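Local coordinates for protein peptide methionine sulfoxide reductase MsrA (Treponema denticola ATCC 35405, PDB 5FA9) that probably repairs oxidised proteins by reducing both S and R forms of methionine sulfoxide to methionine, through an MsrA part fused to an MsrB part, at residues B[81-85]-B[86-90]; B[154-157]-B[158-162]; B[183-187]-B[188-192]; B[294-297]-B[298-301]. The protein carries 2 engineered substitutions. All coordinates share one frame; numbering follows the deposited sequence.

Interaction 1 (B[81-85]-B[86-90]); sequences LNKQG and NDAGR
N82 and G89 join the open end of a small antiparallel hairpin, the N-H of G89 reaching the carbonyl of N82 in a short, nearly straight bond (N to O 2.7 Å, 167° at the hydrogen). Towards the turn, Q84 and D87 form the hydrogen-bonded pair, linked by Q84 N to D87 O at 3.0 Å and by D87 N to Q84 O. A type II' turn from Q84 to D87 joins the strands, with G85 at positive phi. This ladder is the tight part. CA of K83 adds a CH contact to D87 O at 3.4 Å, and CB of D87 lies 3.5 Å from Q84 O. Opposite K83 comes A88, the non-hydrogen-bonded pair: the lysine chain, CG anti to the backbone N (chi1 -179°) and extended beyond, runs alongside the A88 methyl, with CG 3.9 Å from CB. The outer ends are looser. NZ of K83 and OD1 of N86 share a water through weak bonds. At the other end, CD of R90 lies 3.5 Å from OD1 of N82, the amide and guanidinium planes being 85° apart, and a water bridges N82 OD1 to R90 NH2, which it meets in the guanidinium plane. R90 also forms a salt bridge with D49. OD2 of D87 is hydrogen-bonded to the hydroxyl of Y150, and its side chain is about 4 Å from that of S11 (nearest atoms), the engineered residue at the predicted active site. Backbone bonds thus fix the hairpin's shape while water links its surface side chains, consistent with the turn setting D87 beside that site.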
ATOM      1  N   LEU B  81      16.464  16.437 -21.735  1.00 51.02           N
ATOM      2  CA  LEU B  81      17.201  15.196 -21.525  1.00 49.78           C
ATOM      3  C   LEU B  81      18.333  15.364 -20.515  1.00 51.96           C
ATOM      4  O   LEU B  81      19.202  16.221 -20.680  1.00 59.92           O
ATOM      5  CB  LEU B  81      17.765  14.683 -22.852  1.00 43.14           C
ATOM      6  CG  LEU B  81      18.611  13.410 -22.781  1.00 57.12           C
ATOM      7  CD1 LEU B  81      17.827  12.271 -22.145  1.00 56.08           C
ATOM      8  CD2 LEU B  81      19.110  13.017 -24.163  1.00 50.93           C
ATOM      9  N   ASN B  82      18.305  14.534 -19.475  1.00 51.26           N
ATOM     10  CA  ASN B  82      19.358  14.487 -18.462  1.00 48.08           C
ATOM     11  C   ASN B  82      19.649  15.833 -17.801  1.00 50.66           C
ATOM     12  O   ASN B  82      20.785  16.106 -17.416  1.00 51.93           O
ATOM     13  CB  ASN B  82      20.647  13.931 -19.072  1.00 46.20           C
ATOM     14  CG  ASN B  82      20.476  12.524 -19.612  1.00 54.23           C
ATOM     15  OD1 ASN B  82      19.709  11.727 -19.071  1.00 50.35           O
ATOM     16  ND2 ASN B  82      21.192  12.212 -20.686  1.00 51.14           N
ATOM     17  N   LYS B  83      18.621  16.665 -17.665  1.00 44.83           N
ATOM     18  CA  LYS B  83      18.781  17.970 -17.033  1.00 41.45           C
ATOM     19  C   LYS B  83      17.445  18.567 -16.603  1.00 51.42           C
ATOM     20  O   LYS B  83      16.530  18.722 -17.412  1.00 54.78           O
ATOM     21  CB  LYS B  83      19.500  18.940 -17.976  1.00 53.26           C
ATOM     22  CG  LYS B  83      19.722  20.325 -17.383  1.00 57.65           C
ATOM     23  CD  LYS B  83      20.569  21.194 -18.302  1.00 66.69           C
ATOM     24  CE  LYS B  83      21.094  22.422 -17.571  1.00 59.43           C
ATOM     25  NZ  LYS B  83      21.805  23.357 -18.487  1.00 74.69           N
ATOM     26  N   GLN B  84      17.346  18.902 -15.322  1.00 39.80           N
ATOM     27  CA  GLN B  84      16.182  19.600 -14.793  1.00 44.58           C
ATOM     28  C   GLN B  84      16.640  20.844 -14.043  1.00 55.13           C
ATOM     29  O   GLN B  84      17.276  20.749 -12.994  1.00 50.55           O
ATOM     30  CB  GLN B  84      15.366  18.685 -13.878  1.00 45.06           C
ATOM     31  CG  GLN B  84      14.671  17.545 -14.607  1.00 46.70           C
ATOM     32  CD  GLN B  84      13.664  18.038 -15.628  1.00 43.58           C
ATOM     33  OE1 GLN B  84      12.789  18.844 -15.314  1.00 40.37           O
ATOM     34  NE2 GLN B  84      13.790  17.561 -16.861  1.00 39.23           N
ATOM     35  N   GLY B  85      16.314  22.011 -14.590  1.00 60.73           N
ATOM     36  CA  GLY B  85      16.819  23.262 -14.060  1.00 54.81           C
ATOM     37  C   GLY B  85      18.309  23.367 -14.321  1.00 57.04           C
ATOM     38  O   GLY B  85      18.762  23.156 -15.445  1.00 57.66           O
ATOM     39  N   ASN B  86      19.074  23.692 -13.285  1.00 54.56           N
ATOM     40  CA  ASN B  86      20.525  23.771 -13.416  1.00 63.49           C
ATOM     41  C   ASN B  86      21.209  22.457 -13.046  1.00 62.34           C
ATOM     42  O   ASN B  86      22.431  22.340 -13.126  1.00 62.67           O
ATOM     43  CB  ASN B  86      21.077  24.912 -12.562  1.00 58.92           C
ATOM     44  CG  ASN B  86      21.048  26.244 -13.287  1.00 70.43           C
ATOM     45  OD1 ASN B  86      22.085  26.869 -13.502  1.00 84.02           O
ATOM     46  ND2 ASN B  86      19.854  26.681 -13.675  1.00 71.98           N
ATOM     47  N   ASP B  87      20.412  21.471 -12.645  1.00 60.22           N
ATOM     48  CA  ASP B  87      20.940  20.159 -12.290  1.00 47.99           C
ATOM     49  C   ASP B  87      21.020  19.268 -13.525  1.00 50.25           C
ATOM     50  O   ASP B  87      20.005  18.763 -14.003  1.00 52.78           O
ATOM     51  CB  ASP B  87      20.073  19.501 -11.214  1.00 47.79           C
ATOM     52  CG  ASP B  87      19.914  20.371  -9.981  1.00 61.03           C
ATOM     53  OD1 ASP B  87      20.927  20.932  -9.512  1.00 74.06           O
ATOM     54  OD2 ASP B  87      18.777  20.492  -9.479  1.00 59.59           O
ATOM     55  N   ALA B  88      22.232  19.081 -14.037  1.00 49.40           N
ATOM     56  CA  ALA B  88      22.443  18.293 -15.246  1.00 48.30           C
ATOM     57  C   ALA B  88      23.149  16.977 -14.941  1.00 43.67           C
ATOM     58  O   ALA B  88      23.966  16.896 -14.024  1.00 52.92           O
ATOM     59  CB  ALA B  88      23.238  19.094 -16.266  1.00 53.93           C
ATOM     60  N   GLY B  89      22.826  15.946 -15.715  1.00 45.53           N
ATOM     61  CA  GLY B  89      23.427  14.638 -15.538  1.00 50.65           C
ATOM     62  C   GLY B  89      22.427  13.509 -15.683  1.00 47.75           C
ATOM     63  O   GLY B  89      21.217  13.736 -15.703  1.00 45.12           O
ATOM     64  N   ARG B  90      22.936  12.285 -15.787  1.00 47.71           N
ATOM     65  CA  ARG B  90      22.087  11.107 -15.932  1.00 50.96           C
ATOM     66  C   ARG B  90      21.283  10.823 -14.669  1.00 54.79           C
ATOM     67  O   ARG B  90      20.227  10.195 -14.727  1.00 48.48           O
ATOM     68  CB  ARG B  90      22.930   9.884 -16.298  1.00 46.77           C
ATOM     69  CG  ARG B  90      23.210   9.747 -17.784  1.00 50.51           C
ATOM     70  CD  ARG B  90      22.031   9.110 -18.504  1.00 59.82           C
ATOM     71  NE  ARG B  90      21.824   7.727 -18.087  1.00 55.64           N
ATOM     72  CZ  ARG B  90      20.838   6.951 -18.527  1.00 58.95           C
ATOM     73  NH1 ARG B  90      20.728   5.704 -18.092  1.00 56.39           N
ATOM     74  NH2 ARG B  90      19.961   7.425 -19.403  1.00 64.02           N
TER
HETATM   75  O   HOH W   1      19.124   9.618 -20.398  1.00 49.31           O
HETATM   76  O   HOH W   2      22.609  25.450 -15.924  1.00 58.40           O

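Interaction 2 (B[154-157]-B[158-162]); sequences DLTL and ALKPL
T156 offers its carbonyl to L159 N and the flank of its side chain to K160. Three successive i to i+3 bonds make the 3-10 turns: A158 N to L155 O is weak, L159 N to T156 O measures 3.1 Å, and K160 N to L157 O closes at 2.8 Å. At the start of the first turn, D154 OD1 accepts the T156 hydroxyl (OG1) at 2.7 Å on the syn side, 31° out of the carboxylate plane, and more weakly T156 N. With chi1 at 63°, OG1 sits between the backbone N and the carbonyl carbon, turned back to D154. K160 lies beside T156, both pointing the same way; its extended chain passes the T156 carbonyl, CG to O 3.2 Å, while CD touches CD2 of L157 at 3.9 Å. NZ ends 4.2 Å from D154 OD2, an attraction beyond salt-bridge range. L155 O also accepts from Q21, and K160 O receives weak bonds from Q242 and a bound dithiothreitol. A158 to P161 line the pocket of that molecule, which probably came from the crystallisation liquor. L157 and A158 pack on Y18 of helix 12-19, and L157 also meets R74 of helix 65-74.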
ATOM      1  N   ASP B 154       8.917  24.995  -7.122  1.00 62.70           N
ATOM      2  CA  ASP B 154       8.205  25.917  -6.249  1.00 61.13           C
ATOM      3  C   ASP B 154       7.201  25.129  -5.414  1.00 58.30           C
ATOM      4  O   ASP B 154       6.124  24.777  -5.895  1.00 59.25           O
ATOM      5  CB  ASP B 154       7.505  27.008  -7.062  1.00 55.39           C
ATOM      6  CG  ASP B 154       6.689  27.948  -6.198  1.00 58.90           C
ATOM      7  OD1 ASP B 154       7.030  28.117  -5.008  1.00 66.86           O
ATOM      8  OD2 ASP B 154       5.703  28.521  -6.709  1.00 62.76           O
ATOM      9  N   LEU B 155       7.563  24.849  -4.165  1.00 47.44           N
ATOM     10  CA  LEU B 155       6.761  23.984  -3.302  1.00 54.24           C
ATOM     11  C   LEU B 155       5.381  24.558  -2.994  1.00 59.41           C
ATOM     12  O   LEU B 155       4.475  23.825  -2.596  1.00 64.42           O
ATOM     13  CB  LEU B 155       7.504  23.708  -1.993  1.00 49.85           C
ATOM     14  CG  LEU B 155       8.820  22.937  -2.107  1.00 47.44           C
ATOM     15  CD1 LEU B 155       9.357  22.598  -0.726  1.00 51.83           C
ATOM     16  CD2 LEU B 155       8.639  21.677  -2.942  1.00 46.51           C
ATOM     17  N   THR B 156       5.220  25.865  -3.175  1.00 54.68           N
ATOM     18  CA  THR B 156       3.939  26.514  -2.916  1.00 59.46           C
ATOM     19  C   THR B 156       2.899  26.127  -3.965  1.00 51.15           C
ATOM     20  O   THR B 156       1.702  26.329  -3.764  1.00 53.91           O
ATOM     21  CB  THR B 156       4.075  28.047  -2.882  1.00 51.04           C
ATOM     22  OG1 THR B 156       4.511  28.523  -4.162  1.00 55.54           O
ATOM     23  CG2 THR B 156       5.076  28.470  -1.817  1.00 51.13           C
ATOM     24  N   LEU B 157       3.363  25.571  -5.082  1.00 48.72           N
ATOM     25  CA  LEU B 157       2.476  25.119  -6.149  1.00 59.24           C
ATOM     26  C   LEU B 157       1.572  23.981  -5.687  1.00 46.71           C
ATOM     27  O   LEU B 157       0.441  23.850  -6.153  1.00 61.81           O
ATOM     28  CB  LEU B 157       3.282  24.676  -7.372  1.00 55.24           C
ATOM     29  CG  LEU B 157       3.973  25.775  -8.180  1.00 47.23           C
ATOM     30  CD1 LEU B 157       4.633  25.188  -9.417  1.00 55.85           C
ATOM     31  CD2 LEU B 157       2.981  26.861  -8.564  1.00 52.00           C
ATOM     32  N   ALA B 158       2.080  23.157  -4.775  1.00 48.89           N
ATOM     33  CA  ALA B 158       1.313  22.043  -4.224  1.00 50.64           C
ATOM     34  C   ALA B 158       0.060  22.525  -3.497  1.00 53.62           C
ATOM     35  O   ALA B 158      -0.902  21.774  -3.335  1.00 50.28           O
ATOM     36  CB  ALA B 158       2.182  21.216  -3.289  1.00 49.06           C
ATOM     37  N   LEU B 159       0.080  23.781  -3.061  1.00 49.48           N
ATOM     38  CA  LEU B 159      -1.065  24.380  -2.385  1.00 55.20           C
ATOM     39  C   LEU B 159      -1.804  25.320  -3.332  1.00 59.07           C
ATOM     40  O   LEU B 159      -2.695  26.063  -2.921  1.00 60.06           O
ATOM     41  CB  LEU B 159      -0.616  25.130  -1.131  1.00 56.18           C
ATOM     42  CG  LEU B 159       0.184  24.305  -0.121  1.00 60.42           C
ATOM     43  CD1 LEU B 159       0.743  25.192   0.980  1.00 47.71           C
ATOM     44  CD2 LEU B 159      -0.679  23.195   0.463  1.00 51.67           C
ATOM     45  N   LYS B 160      -1.420  25.275  -4.603  1.00 53.15           N
ATOM     46  CA  LYS B 160      -2.047  26.088  -5.639  1.00 52.34           C
ATOM     47  C   LYS B 160      -2.740  25.180  -6.654  1.00 49.93           C
ATOM     48  O   LYS B 160      -2.405  23.999  -6.750  1.00 47.50           O
ATOM     49  CB  LYS B 160      -1.000  26.978  -6.316  1.00 51.21           C
ATOM     50  CG  LYS B 160      -0.447  28.067  -5.408  1.00 60.66           C
ATOM     51  CD  LYS B 160       0.677  28.840  -6.078  1.00 67.82           C
ATOM     52  CE  LYS B 160       1.194  29.945  -5.171  1.00 67.60           C
ATOM     53  NZ  LYS B 160       2.299  30.718  -5.804  1.00 76.25           N
ATOM     54  N   PRO B 161      -3.717  25.722  -7.406  1.00 51.68           N
ATOM     55  CA  PRO B 161      -4.480  24.909  -8.363  1.00 50.73           C
ATOM     56  C   PRO B 161      -3.610  24.156  -9.370  1.00 53.14           C
ATOM     57  O   PRO B 161      -2.685  24.726  -9.947  1.00 44.95           O
ATOM     58  CB  PRO B 161      -5.352  25.944  -9.076  1.00 50.39           C
ATOM     59  CG  PRO B 161      -5.550  27.009  -8.064  1.00 57.32           C
ATOM     60  CD  PRO B 161      -4.252  27.093  -7.311  1.00 51.84           C
ATOM     61  N   LEU B 162      -3.918  22.877  -9.562  1.00 42.79           N
ATOM     62  CA  LEU B 162      -3.205  22.041 -10.519  1.00 44.89           C
ATOM     63  C   LEU B 162      -3.541  22.446 -11.951  1.00 42.81           C
ATOM     64  O   LEU B 162      -2.693  22.380 -12.841  1.00 34.76           O
ATOM     65  CB  LEU B 162      -3.544  20.565 -10.293  1.00 39.84           C
ATOM     66  CG  LEU B 162      -2.896  19.535 -11.222  1.00 37.05           C
ATOM     67  CD1 LEU B 162      -1.384  19.667 -11.208  1.00 34.86           C
ATOM     68  CD2 LEU B 162      -3.313  18.125 -10.831  1.00 30.96           C
TER

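Interaction 3 (B[183-187]-B[188-192]); sequences IQFSV and TQEKA
T188 binds the carbonyl of Q184 twice, through its hydroxyl (OG1 to O 2.7 Å) and through its backbone N. The hydroxyl gets there because chi1 of 58° folds OG1 back between the backbone N and carbonyl carbon; the same oxygen then accepts NE2 of Q189 at 3.2 Å, in the amide plane. The next helical bond, Q189 N to F185 O, measures 2.8 Å. One residue on, S186 O takes two donors from opposite faces of its plane: E190 N, and A192 N at 3.0 Å. The second comes from six residues on, after K191 has left helical angles with positive phi. CB of A192 lies 3.8 Å from CB of S186, and V187 CA makes a CH contact to A192 O.

Outward from this frame, CB of Q189 stands 3.9 Å above the centre of the F185 ring, 10° off its normal, a CH-pi contact over one face. E190 approaches at the edge instead: OE2 is 3.4 Å from CE2, the carboxylate turned 80° against the ring. The ring also touches K177, and Q189 touches L176, both of helix 173-179. V187 touches N287 and T188 touches A266, both in loops, while the T188 backbone bonds to H267 at the start of strand 267-272.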
ATOM      1  N   ILE B 183     -34.552  24.458  -7.734  1.00 63.99           N
ATOM      2  CA  ILE B 183     -33.940  23.307  -7.080  1.00 62.85           C
ATOM      3  C   ILE B 183     -32.412  23.404  -7.111  1.00 58.56           C
ATOM      4  O   ILE B 183     -31.736  22.955  -6.184  1.00 51.66           O
ATOM      5  CB  ILE B 183     -34.403  21.975  -7.724  1.00 64.14           C
ATOM      6  CG1 ILE B 183     -33.856  20.776  -6.944  1.00 58.16           C
ATOM      7  CG2 ILE B 183     -34.008  21.908  -9.195  1.00 60.34           C
ATOM      8  CD1 ILE B 183     -34.332  19.441  -7.467  1.00 66.85           C
ATOM      9  N   GLN B 184     -31.873  24.012  -8.162  1.00 49.10           N
ATOM     10  CA  GLN B 184     -30.429  24.176  -8.291  1.00 47.62           C
ATOM     11  C   GLN B 184     -29.910  25.196  -7.286  1.00 52.33           C
ATOM     12  O   GLN B 184     -28.863  24.997  -6.670  1.00 51.13           O
ATOM     13  CB  GLN B 184     -30.059  24.604  -9.710  1.00 53.75           C
ATOM     14  CG  GLN B 184     -30.375  23.569 -10.774  1.00 52.95           C
ATOM     15  CD  GLN B 184     -30.122  24.085 -12.176  1.00 55.24           C
ATOM     16  OE1 GLN B 184     -29.815  25.261 -12.369  1.00 55.74           O
ATOM     17  NE2 GLN B 184     -30.251  23.206 -13.162  1.00 82.33           N
ATOM     18  N   PHE B 185     -30.647  26.289  -7.130  1.00 53.69           N
ATOM     19  CA  PHE B 185     -30.286  27.328  -6.173  1.00 53.53           C
ATOM     20  C   PHE B 185     -30.444  26.822  -4.744  1.00 44.48           C
ATOM     21  O   PHE B 185     -29.588  27.060  -3.893  1.00 50.42           O
ATOM     22  CB  PHE B 185     -31.137  28.581  -6.390  1.00 53.67           C
ATOM     23  CG  PHE B 185     -30.760  29.733  -5.498  1.00 47.52           C
ATOM     24  CD1 PHE B 185     -29.753  30.609  -5.866  1.00 47.40           C
ATOM     25  CD2 PHE B 185     -31.416  29.941  -4.296  1.00 41.08           C
ATOM     26  CE1 PHE B 185     -29.403  31.668  -5.051  1.00 47.87           C
ATOM     27  CE2 PHE B 185     -31.071  30.999  -3.476  1.00 54.24           C
ATOM     28  CZ  PHE B 185     -30.063  31.864  -3.854  1.00 54.49           C
ATOM     29  N   SER B 186     -31.548  26.126  -4.491  1.00 47.55           N
ATOM     30  CA  SER B 186     -31.844  25.595  -3.165  1.00 52.99           C
ATOM     31  C   SER B 186     -30.767  24.626  -2.684  1.00 52.73           C
ATOM     32  O   SER B 186     -30.293  24.727  -1.554  1.00 46.18           O
ATOM     33  CB  SER B 186     -33.207  24.900  -3.162  1.00 52.29           C
ATOM     34  OG  SER B 186     -34.259  25.847  -3.091  1.00 65.65           O
ATOM     35  N   VAL B 187     -30.389  23.689  -3.545  1.00 48.67           N
ATOM     36  CA  VAL B 187     -29.382  22.693  -3.194  1.00 39.86           C
ATOM     37  C   VAL B 187     -28.014  23.326  -2.943  1.00 44.80           C
ATOM     38  O   VAL B 187     -27.384  23.075  -1.917  1.00 43.83           O
ATOM     39  CB  VAL B 187     -29.247  21.620  -4.295  1.00 45.77           C
ATOM     40  CG1 VAL B 187     -27.963  20.825  -4.116  1.00 41.19           C
ATOM     41  CG2 VAL B 187     -30.459  20.698  -4.292  1.00 33.47           C
ATOM     42  N   THR B 188     -27.568  24.157  -3.878  1.00 40.07           N
ATOM     43  CA  THR B 188     -26.212  24.691  -3.839  1.00 46.11           C
ATOM     44  C   THR B 188     -26.037  25.858  -2.869  1.00 48.94           C
ATOM     45  O   THR B 188     -24.988  25.992  -2.240  1.00 52.47           O
ATOM     46  CB  THR B 188     -25.759  25.153  -5.240  1.00 46.46           C
ATOM     47  OG1 THR B 188     -26.665  26.146  -5.734  1.00 51.27           O
ATOM     48  CG2 THR B 188     -25.730  23.976  -6.203  1.00 45.85           C
ATOM     49  N   GLN B 189     -27.060  26.698  -2.744  1.00 46.51           N
ATOM     50  CA  GLN B 189     -26.937  27.916  -1.945  1.00 49.94           C
ATOM     51  C   GLN B 189     -27.663  27.840  -0.604  1.00 46.87           C
ATOM     52  O   GLN B 189     -27.411  28.652   0.286  1.00 49.68           O
ATOM     53  CB  GLN B 189     -27.450  29.118  -2.740  1.00 55.68           C
ATOM     54  CG  GLN B 189     -26.803  29.282  -4.105  1.00 50.98           C
ATOM     55  CD  GLN B 189     -25.289  29.305  -4.032  1.00 55.22           C
ATOM     56  OE1 GLN B 189     -24.701  30.127  -3.331  1.00 49.37           O
ATOM     57  NE2 GLN B 189     -24.649  28.396  -4.759  1.00 53.72           N
ATOM     58  N   GLU B 190     -28.561  26.871  -0.458  1.00 43.94           N
ATOM     59  CA  GLU B 190     -29.339  26.749   0.772  1.00 41.66           C
ATOM     60  C   GLU B 190     -29.219  25.358   1.391  1.00 51.62           C
ATOM     61  O   GLU B 190     -30.005  24.994   2.264  1.00 41.95           O
ATOM     62  CB  GLU B 190     -30.811  27.072   0.501  1.00 40.24           C
ATOM     63  CG  GLU B 190     -31.050  28.467  -0.055  1.00 47.58           C
ATOM     64  CD  GLU B 190     -32.485  28.683  -0.489  1.00 44.83           C
ATOM     65  OE1 GLU B 190     -33.243  27.692  -0.552  1.00 50.89           O
ATOM     66  OE2 GLU B 190     -32.857  29.842  -0.768  1.00 49.71           O
ATOM     67  N   LYS B 191     -28.235  24.592   0.924  1.00 51.45           N
ATOM     68  CA  LYS B 191     -27.948  23.251   1.439  1.00 45.25           C
ATOM     69  C   LYS B 191     -29.149  22.308   1.387  1.00 44.33           C
ATOM     70  O   LYS B 191     -29.244  21.378   2.189  1.00 52.21           O
ATOM     71  CB  LYS B 191     -27.438  23.326   2.882  1.00 45.84           C
ATOM     72  CG  LYS B 191     -26.296  24.297   3.109  1.00 50.58           C
ATOM     73  CD  LYS B 191     -25.809  24.218   4.547  1.00 52.28           C
ATOM     74  CE  LYS B 191     -25.138  25.508   4.983  1.00 68.04           C
ATOM     75  NZ  LYS B 191     -25.036  25.593   6.467  1.00 76.56           N
ATOM     76  N   ALA B 192     -30.060  22.541   0.449  1.00 37.01           N
ATOM     77  CA  ALA B 192     -31.229  21.680   0.310  1.00 34.08           C
ATOM     78  C   ALA B 192     -30.838  20.323  -0.264  1.00 47.29           C
ATOM     79  O   ALA B 192     -29.712  20.132  -0.722  1.00 53.40           O
ATOM     80  CB  ALA B 192     -32.281  22.341  -0.563  1.00 41.00           C
TER

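Interaction 4 (B[294-297]-B[298-301]); sequences IPYD and KMEK
Y296 and M299 are brought together by their first torsions: CG of Y296 is anti to its own N (chi1 -177°), while CG of M299 is anti to its carbonyl carbon and lies beside its N. The methionine chain then runs straight through chi2 and bends at chi3 (59°), bringing SD near the tyrosine ring. SD approaches the ring obliquely, 4.1 Å from CD1 and 5.2 Å from the centroid, in a Met-aromatic contact. Closer to the backbone, CG of M299 passes 3.2 Å from the P295 carbonyl oxygen and packs on I294, whose CG2 lies 4.0 Å away. The methionine chain thus touches both I294 and the Y296 ring. K298, bent at chi4, brings NZ to 3.8 Å from CG of P295, a loose contact with an apolar ring. Two backbone bonds carry the turn: K298 N to P295 O at 3.0 Å, and a weak one from M299 N to Y296 O. Outside the segments, M299 and Y296 also meet L308 and V311 of helix 308-311, M299 and I294 reach I209 of strand 208-212, and the ring of Y296 takes a cation-pi contact from K312. Backbone bonds tie I294 to I209 and Y296 to E207. The result is a strand-to-helix junction, where edge strand 291-295 of the three-stranded antiparallel sheet in the MsrB part passes into a short, weakly bonded helical turn.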
ATOM      1  N   ILE B 294     -20.883  16.781 -18.675  1.00 37.38           N
ATOM      2  CA  ILE B 294     -20.222  17.108 -19.930  1.00 44.94           C
ATOM      3  C   ILE B 294     -19.666  15.847 -20.580  1.00 41.71           C
ATOM      4  O   ILE B 294     -18.706  15.263 -20.079  1.00 43.08           O
ATOM      5  CB  ILE B 294     -19.084  18.124 -19.721  1.00 42.49           C
ATOM      6  CG1 ILE B 294     -19.617  19.376 -19.021  1.00 42.41           C
ATOM      7  CG2 ILE B 294     -18.428  18.473 -21.048  1.00 39.14           C
ATOM      8  CD1 ILE B 294     -18.619  20.499 -18.933  1.00 59.75           C
ATOM      9  N   PRO B 295     -20.275  15.422 -21.699  1.00 46.49           N
ATOM     10  CA  PRO B 295     -19.876  14.207 -22.421  1.00 45.35           C
ATOM     11  C   PRO B 295     -18.401  14.216 -22.810  1.00 41.86           C
ATOM     12  O   PRO B 295     -17.851  15.280 -23.094  1.00 39.38           O
ATOM     13  CB  PRO B 295     -20.767  14.231 -23.667  1.00 46.62           C
ATOM     14  CG  PRO B 295     -21.945  15.051 -23.274  1.00 38.81           C
ATOM     15  CD  PRO B 295     -21.410  16.099 -22.347  1.00 41.04           C
ATOM     16  N   TYR B 296     -17.780  13.040 -22.816  1.00 32.09           N
ATOM     17  CA  TYR B 296     -16.365  12.901 -23.153  1.00 45.45           C
ATOM     18  C   TYR B 296     -16.043  13.479 -24.528  1.00 48.83           C
ATOM     19  O   TYR B 296     -15.004  14.110 -24.719  1.00 48.79           O
ATOM     20  CB  TYR B 296     -15.953  11.427 -23.093  1.00 46.44           C
ATOM     21  CG  TYR B 296     -14.485  11.180 -23.361  1.00 45.15           C
ATOM     22  CD1 TYR B 296     -13.541  11.331 -22.354  1.00 42.89           C
ATOM     23  CD2 TYR B 296     -14.044  10.785 -24.618  1.00 51.75           C
ATOM     24  CE1 TYR B 296     -12.200  11.104 -22.593  1.00 50.18           C
ATOM     25  CE2 TYR B 296     -12.704  10.555 -24.866  1.00 39.85           C
ATOM     26  CZ  TYR B 296     -11.786  10.716 -23.850  1.00 50.47           C
ATOM     27  OH  TYR B 296     -10.451  10.489 -24.088  1.00 43.12           O
ATOM     28  N   ASP B 297     -16.942  13.255 -25.481  1.00 46.86           N
ATOM     29  CA  ASP B 297     -16.762  13.732 -26.848  1.00 56.32           C
ATOM     30  C   ASP B 297     -16.729  15.256 -26.938  1.00 49.61           C
ATOM     31  O   ASP B 297     -16.094  15.818 -27.829  1.00 62.66           O
ATOM     32  CB  ASP B 297     -17.873  13.189 -27.750  1.00 54.10           C
ATOM     33  CG  ASP B 297     -17.782  11.691 -27.952  1.00 78.25           C
ATOM     34  OD1 ASP B 297     -16.733  11.106 -27.611  1.00 70.11           O
ATOM     35  OD2 ASP B 297     -18.761  11.097 -28.451  1.00 94.52           O
ATOM     36  N   LYS B 298     -17.415  15.917 -26.011  1.00 46.25           N
ATOM     37  CA  LYS B 298     -17.532  17.372 -26.042  1.00 44.37           C
ATOM     38  C   LYS B 298     -16.618  18.058 -25.031  1.00 45.26           C
ATOM     39  O   LYS B 298     -16.576  19.286 -24.958  1.00 56.17           O
ATOM     40  CB  LYS B 298     -18.985  17.781 -25.787  1.00 49.86           C
ATOM     41  CG  LYS B 298     -19.998  16.980 -26.590  1.00 49.14           C
ATOM     42  CD  LYS B 298     -21.301  17.738 -26.768  1.00 67.00           C
ATOM     43  CE  LYS B 298     -22.308  16.917 -27.558  1.00 79.69           C
ATOM     44  NZ  LYS B 298     -22.486  15.553 -26.983  1.00 60.79           N
ATOM     45  N   MET B 299     -15.892  17.262 -24.251  1.00 49.90           N
ATOM     46  CA  MET B 299     -15.011  17.792 -23.215  1.00 44.61           C
ATOM     47  C   MET B 299     -13.916  18.694 -23.777  1.00 48.23           C
ATOM     48  O   MET B 299     -13.677  19.786 -23.261  1.00 47.80           O
ATOM     49  CB  MET B 299     -14.377  16.648 -22.419  1.00 40.84           C
ATOM     50  CG  MET B 299     -15.274  16.073 -21.336  1.00 34.51           C
ATOM     51  SD  MET B 299     -14.464  14.783 -20.371  1.00 42.52           S
ATOM     52  CE  MET B 299     -13.055  15.680 -19.725  1.00 36.28           C
ATOM     53  N   GLU B 300     -13.256  18.231 -24.833  1.00 50.44           N
ATOM     54  CA  GLU B 300     -12.139  18.964 -25.422  1.00 50.14           C
ATOM     55  C   GLU B 300     -12.572  20.289 -26.050  1.00 49.55           C
ATOM     56  O   GLU B 300     -11.875  21.296 -25.926  1.00 52.64           O
ATOM     57  CB  GLU B 300     -11.436  18.093 -26.467  1.00 45.36           C
ATOM     58  CG  GLU B 300     -10.032  18.554 -26.819  1.00 61.29           C
ATOM     59  CD  GLU B 300      -9.158  17.420 -27.319  1.00 75.79           C
ATOM     60  OE1 GLU B 300      -9.699  16.328 -27.595  1.00 69.48           O
ATOM     61  OE2 GLU B 300      -7.931  17.619 -27.434  1.00 92.27           O
ATOM     62  N   LYS B 301     -13.720  20.288 -26.722  1.00 48.49           N
ATOM     63  CA  LYS B 301     -14.220  21.494 -27.375  1.00 56.37           C
ATOM     64  C   LYS B 301     -14.722  22.536 -26.380  1.00 54.02           C
ATOM     65  O   LYS B 301     -14.689  23.734 -26.664  1.00 60.17           O
ATOM     66  CB  LYS B 301     -15.327  21.144 -28.374  1.00 58.50           C
ATOM     67  CG  LYS B 301     -14.954  21.394 -29.836  1.00 74.60           C
ATOM     68  CD  LYS B 301     -13.456  21.267 -30.086  1.00 81.13           C
ATOM     69  CE  LYS B 301     -13.146  21.181 -31.574  1.00 83.04           C
ATOM     70  NZ  LYS B 301     -11.683  21.095 -31.837  1.00 87.81           N
TER

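Overall arrangement
All four contacts are local, and their chemistry follows their place. Interactions 1 and 2 lie on the surface, their centres about 22 Å apart: the first is a water-edged hairpin beside the predicted MsrA active site, the second a run of 3-10 turns that packs on helices 12-19 and 65-74. Interactions 3 and 4 are partly buried and shape the MsrB part, one ending a helix and the other leading a strand into one. Both pair backbone bonds with an aromatic contact, CH-pi in 183-192 and Met-aromatic in 294-301. Interactions 1 and 3 stand on opposite sides of the chain's centre, about 52 Å between centres, and no two touch.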